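Local coordinates for protein Rv1364c/MT1410 (Mycobacterium tuberculosis, PDB 3KE6) that probably acts as a manganese-dependent PP2C-type serine phosphatase joined to an anti-sigma factor kinase domain, in the manner of RsbU and RsbW, at residues A[134-146]-A[156-170]. Numbering follows the deposited sequence.
Sequences FQYCTAGHPPPLL and VEPTGAGPLGSGTGF
Gly140 and Gly162 bring the two backbones together, their CA atoms 3.7 Å apart, and from there residues 156-162 run back past the end of strand 133-139 and the turn after it, reaching Pro144 at Val156. Two backbone bonds mark the ends of this run. Val156 N donates to Pro144 O over 3.0 Å with an N-H...O angle of 160°, continuing the antiparallel pairing of strands 145-147 and 153-155 by one residue. Gly140 N reaches Ala161 O at 3.2 Å, but from above the carbonyl plane and not on a lone pair. Between them, two side chains of the strand grip the loop backbone. Tyr136 passes Val156 in the opposite direction, CE2 near CG2, and donates its hydroxyl to Glu157 O, OH to O 2.6 Å, in the carbonyl plane and on a lone pair; Arg173 adds a weak bond to the same hydroxyl. Thr138, its OG1 set between backbone N and carbonyl carbon (chi1 56°), accepts the N-H of Thr159, N to OG1 2.8 Å, in a nearly straight bond of 167°. Thr159 sets its CG2 beside Thr138 OG1, while its own OG1 bonds to Pro171 O. Within the SpoIIE-type PP2C phosphatase domain, the 156-170 loop thus joins the five-stranded antiparallel sheet holding 133-139 to the neighbouring sheet holding 145-147; the side chain of Pro163 is about 11 Å from a bound manganese ion. Val156 CG2 rests against the Pro144 ring, 3.4 Å from CD, the two side chains crossing at about a right angle. At the far end, Cys137 SG touches Ala161 CB at 3.5 Å and meets the Phe170 ring at its edge, where Ala139 CB also lies in the ring plane, near CE1; Leu104 of helix 100-110 packs on both Cys137 and Phe170.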
# COMPACT_ATOMS: atom_id res chain seq x y z
N PHE A 134 12.35 -9.50 -5.32
CA PHE A 134 11.27 -9.71 -4.38
C PHE A 134 11.50 -10.96 -3.52
O PHE A 134 11.20 -12.09 -3.92
CB PHE A 134 9.95 -9.84 -5.13
CG PHE A 134 8.77 -9.88 -4.22
CD1 PHE A 134 8.28 -8.71 -3.67
CD2 PHE A 134 8.17 -11.08 -3.90
CE1 PHE A 134 7.19 -8.74 -2.82
CE2 PHE A 134 7.09 -11.12 -3.05
CZ PHE A 134 6.60 -9.95 -2.51
N GLN A 135 12.05 -10.74 -2.33
CA GLN A 135 12.39 -11.81 -1.40
C GLN A 135 11.17 -12.16 -0.57
O GLN A 135 10.60 -11.31 0.08
CB GLN A 135 13.53 -11.34 -0.50
CG GLN A 135 13.85 -12.24 0.67
CD GLN A 135 15.22 -11.96 1.26
OE1 GLN A 135 16.12 -11.50 0.55
NE2 GLN A 135 15.38 -12.25 2.55
N TYR A 136 10.80 -13.44 -0.56
CA TYR A 136 9.56 -13.85 0.08
C TYR A 136 9.68 -15.16 0.85
O TYR A 136 10.55 -15.99 0.56
CB TYR A 136 8.46 -13.97 -0.98
CG TYR A 136 8.63 -15.16 -1.88
CD1 TYR A 136 9.47 -15.11 -2.98
CD2 TYR A 136 7.93 -16.33 -1.64
CE1 TYR A 136 9.61 -16.19 -3.81
CE2 TYR A 136 8.06 -17.41 -2.47
CZ TYR A 136 8.90 -17.35 -3.55
OH TYR A 136 9.03 -18.48 -4.37
N CYS A 137 8.80 -15.31 1.83
CA CYS A 137 8.70 -16.49 2.68
C CYS A 137 7.24 -16.91 2.77
O CYS A 137 6.35 -16.07 2.96
CB CYS A 137 9.26 -16.21 4.08
SG CYS A 137 9.35 -17.70 5.13
N THR A 138 7.00 -18.21 2.61
CA THR A 138 5.70 -18.84 2.68
C THR A 138 5.68 -19.71 3.93
O THR A 138 5.97 -20.90 3.87
CB THR A 138 5.45 -19.74 1.44
OG1 THR A 138 6.50 -20.72 1.34
CG2 THR A 138 5.42 -18.93 0.17
N ALA A 139 5.36 -19.10 5.07
CA ALA A 139 5.33 -19.82 6.34
C ALA A 139 4.05 -20.65 6.46
O ALA A 139 3.03 -20.17 6.96
CB ALA A 139 5.45 -18.84 7.50
N GLY A 140 4.12 -21.89 5.98
CA GLY A 140 2.97 -22.80 5.93
C GLY A 140 1.78 -22.16 5.24
O GLY A 140 0.63 -22.41 5.59
N HIS A 141 2.08 -21.32 4.26
CA HIS A 141 1.07 -20.49 3.62
C HIS A 141 1.06 -20.76 2.13
O HIS A 141 2.11 -20.95 1.52
CB HIS A 141 1.36 -19.02 3.88
CG HIS A 141 0.19 -18.13 3.65
ND1 HIS A 141 -0.75 -17.86 4.62
CD2 HIS A 141 -0.21 -17.44 2.54
CE1 HIS A 141 -1.67 -17.05 4.13
NE2 HIS A 141 -1.37 -16.79 2.87
N PRO A 142 -0.14 -20.79 1.53
CA PRO A 142 -0.20 -21.06 0.10
C PRO A 142 0.54 -19.97 -0.68
O PRO A 142 0.45 -18.81 -0.34
CB PRO A 142 -1.70 -21.05 -0.19
CG PRO A 142 -2.29 -20.28 0.90
CD PRO A 142 -1.48 -20.61 2.09
N PRO A 143 1.30 -20.36 -1.71
CA PRO A 143 2.27 -19.45 -2.32
C PRO A 143 1.60 -18.42 -3.19
O PRO A 143 0.55 -18.70 -3.75
CB PRO A 143 3.14 -20.39 -3.17
CG PRO A 143 2.20 -21.47 -3.56
CD PRO A 143 1.29 -21.68 -2.38
N PRO A 144 2.20 -17.22 -3.32
CA PRO A 144 1.75 -16.13 -4.19
C PRO A 144 1.57 -16.50 -5.64
O PRO A 144 2.30 -17.33 -6.17
CB PRO A 144 2.89 -15.13 -4.07
CG PRO A 144 3.43 -15.35 -2.72
CD PRO A 144 3.37 -16.81 -2.52
N LEU A 145 0.59 -15.86 -6.28
CA LEU A 145 0.41 -15.92 -7.73
C LEU A 145 1.24 -14.80 -8.31
O LEU A 145 1.25 -13.70 -7.75
CB LEU A 145 -1.06 -15.72 -8.11
CG LEU A 145 -1.54 -16.21 -9.49
CD1 LEU A 145 -3.06 -16.03 -9.67
CD2 LEU A 145 -0.79 -15.51 -10.62
N LEU A 146 1.94 -15.05 -9.40
CA LEU A 146 2.62 -13.99 -10.16
C LEU A 146 1.91 -13.84 -11.50
O LEU A 146 1.82 -14.78 -12.26
CB LEU A 146 4.10 -14.34 -10.39
CG LEU A 146 4.91 -13.57 -11.44
CD1 LEU A 146 5.57 -12.36 -10.85
CD2 LEU A 146 5.96 -14.46 -12.06
N VAL A 156 4.36 -18.82 -7.73
CA VAL A 156 5.75 -18.88 -7.31
C VAL A 156 5.91 -20.14 -6.49
O VAL A 156 4.92 -20.66 -5.98
CB VAL A 156 6.16 -17.64 -6.48
CG1 VAL A 156 6.13 -16.38 -7.33
CG2 VAL A 156 5.27 -17.48 -5.28
N GLU A 157 7.14 -20.63 -6.36
CA GLU A 157 7.41 -21.86 -5.62
C GLU A 157 7.32 -21.65 -4.10
O GLU A 157 7.78 -20.62 -3.60
CB GLU A 157 8.81 -22.38 -5.95
CG GLU A 157 9.08 -22.64 -7.44
CD GLU A 157 8.59 -23.99 -7.92
OE1 GLU A 157 7.41 -24.32 -7.70
OE2 GLU A 157 9.40 -24.72 -8.53
N PRO A 158 6.76 -22.62 -3.35
CA PRO A 158 6.80 -22.55 -1.89
C PRO A 158 8.24 -22.55 -1.36
O PRO A 158 9.10 -23.25 -1.90
CB PRO A 158 6.07 -23.81 -1.43
CG PRO A 158 5.33 -24.32 -2.61
CD PRO A 158 6.07 -23.84 -3.82
N THR A 159 8.50 -21.76 -0.33
CA THR A 159 9.87 -21.50 0.13
C THR A 159 10.38 -22.64 1.00
O THR A 159 11.58 -22.80 1.16
CB THR A 159 10.01 -20.11 0.86
OG1 THR A 159 11.39 -19.76 0.97
CG2 THR A 159 9.39 -20.13 2.24
N GLY A 160 9.46 -23.43 1.54
CA GLY A 160 9.81 -24.56 2.39
C GLY A 160 9.57 -24.26 3.85
O GLY A 160 9.65 -25.16 4.69
N ALA A 161 9.27 -23.01 4.17
CA ALA A 161 8.86 -22.62 5.50
C ALA A 161 7.51 -23.23 5.85
O ALA A 161 6.69 -23.51 4.96
CB ALA A 161 8.78 -21.08 5.60
N GLY A 162 7.29 -23.42 7.15
CA GLY A 162 6.04 -23.95 7.71
C GLY A 162 5.45 -22.90 8.65
O GLY A 162 6.02 -21.83 8.82
N PRO A 163 4.31 -23.21 9.28
CA PRO A 163 3.63 -22.21 10.10
C PRO A 163 4.38 -21.92 11.39
O PRO A 163 5.39 -22.56 11.67
CB PRO A 163 2.29 -22.86 10.40
CG PRO A 163 2.54 -24.32 10.31
CD PRO A 163 3.60 -24.50 9.27
N LEU A 164 3.89 -20.96 12.16
CA LEU A 164 4.42 -20.70 13.50
C LEU A 164 4.42 -21.94 14.38
O LEU A 164 3.45 -22.68 14.41
CB LEU A 164 3.61 -19.62 14.22
CG LEU A 164 4.07 -18.18 14.03
CD1 LEU A 164 4.34 -17.89 12.57
CD2 LEU A 164 3.01 -17.25 14.60
N GLY A 165 5.52 -22.14 15.11
CA GLY A 165 5.66 -23.26 16.01
C GLY A 165 5.82 -24.55 15.25
O GLY A 165 5.24 -25.57 15.62
N SER A 166 6.61 -24.52 14.18
CA SER A 166 6.88 -25.72 13.40
C SER A 166 8.36 -26.11 13.40
O SER A 166 8.70 -27.16 12.89
CB SER A 166 6.40 -25.53 11.96
OG SER A 166 7.16 -24.54 11.30
N GLY A 167 9.23 -25.26 13.96
CA GLY A 167 10.67 -25.54 13.98
C GLY A 167 11.31 -25.74 12.61
O GLY A 167 12.44 -26.23 12.49
N THR A 168 10.60 -25.35 11.56
CA THR A 168 11.09 -25.51 10.20
C THR A 168 12.10 -24.42 9.86
O THR A 168 12.90 -24.58 8.94
CB THR A 168 9.93 -25.43 9.20
OG1 THR A 168 10.38 -25.84 7.90
CG2 THR A 168 9.41 -24.01 9.13
N GLY A 169 12.06 -23.32 10.61
CA GLY A 169 12.86 -22.14 10.31
C GLY A 169 12.05 -21.29 9.37
O GLY A 169 10.83 -21.46 9.27
N PHE A 170 12.71 -20.36 8.67
CA PHE A 170 12.03 -19.46 7.73
C PHE A 170 12.91 -19.15 6.53
O PHE A 170 13.29 -18.00 6.32
CB PHE A 170 11.62 -18.18 8.43
CG PHE A 170 10.57 -18.38 9.47
CD1 PHE A 170 9.22 -18.36 9.12
CD2 PHE A 170 10.92 -18.60 10.79
CE1 PHE A 170 8.24 -18.56 10.08
CE2 PHE A 170 9.95 -18.80 11.76
CZ PHE A 170 8.61 -18.78 11.40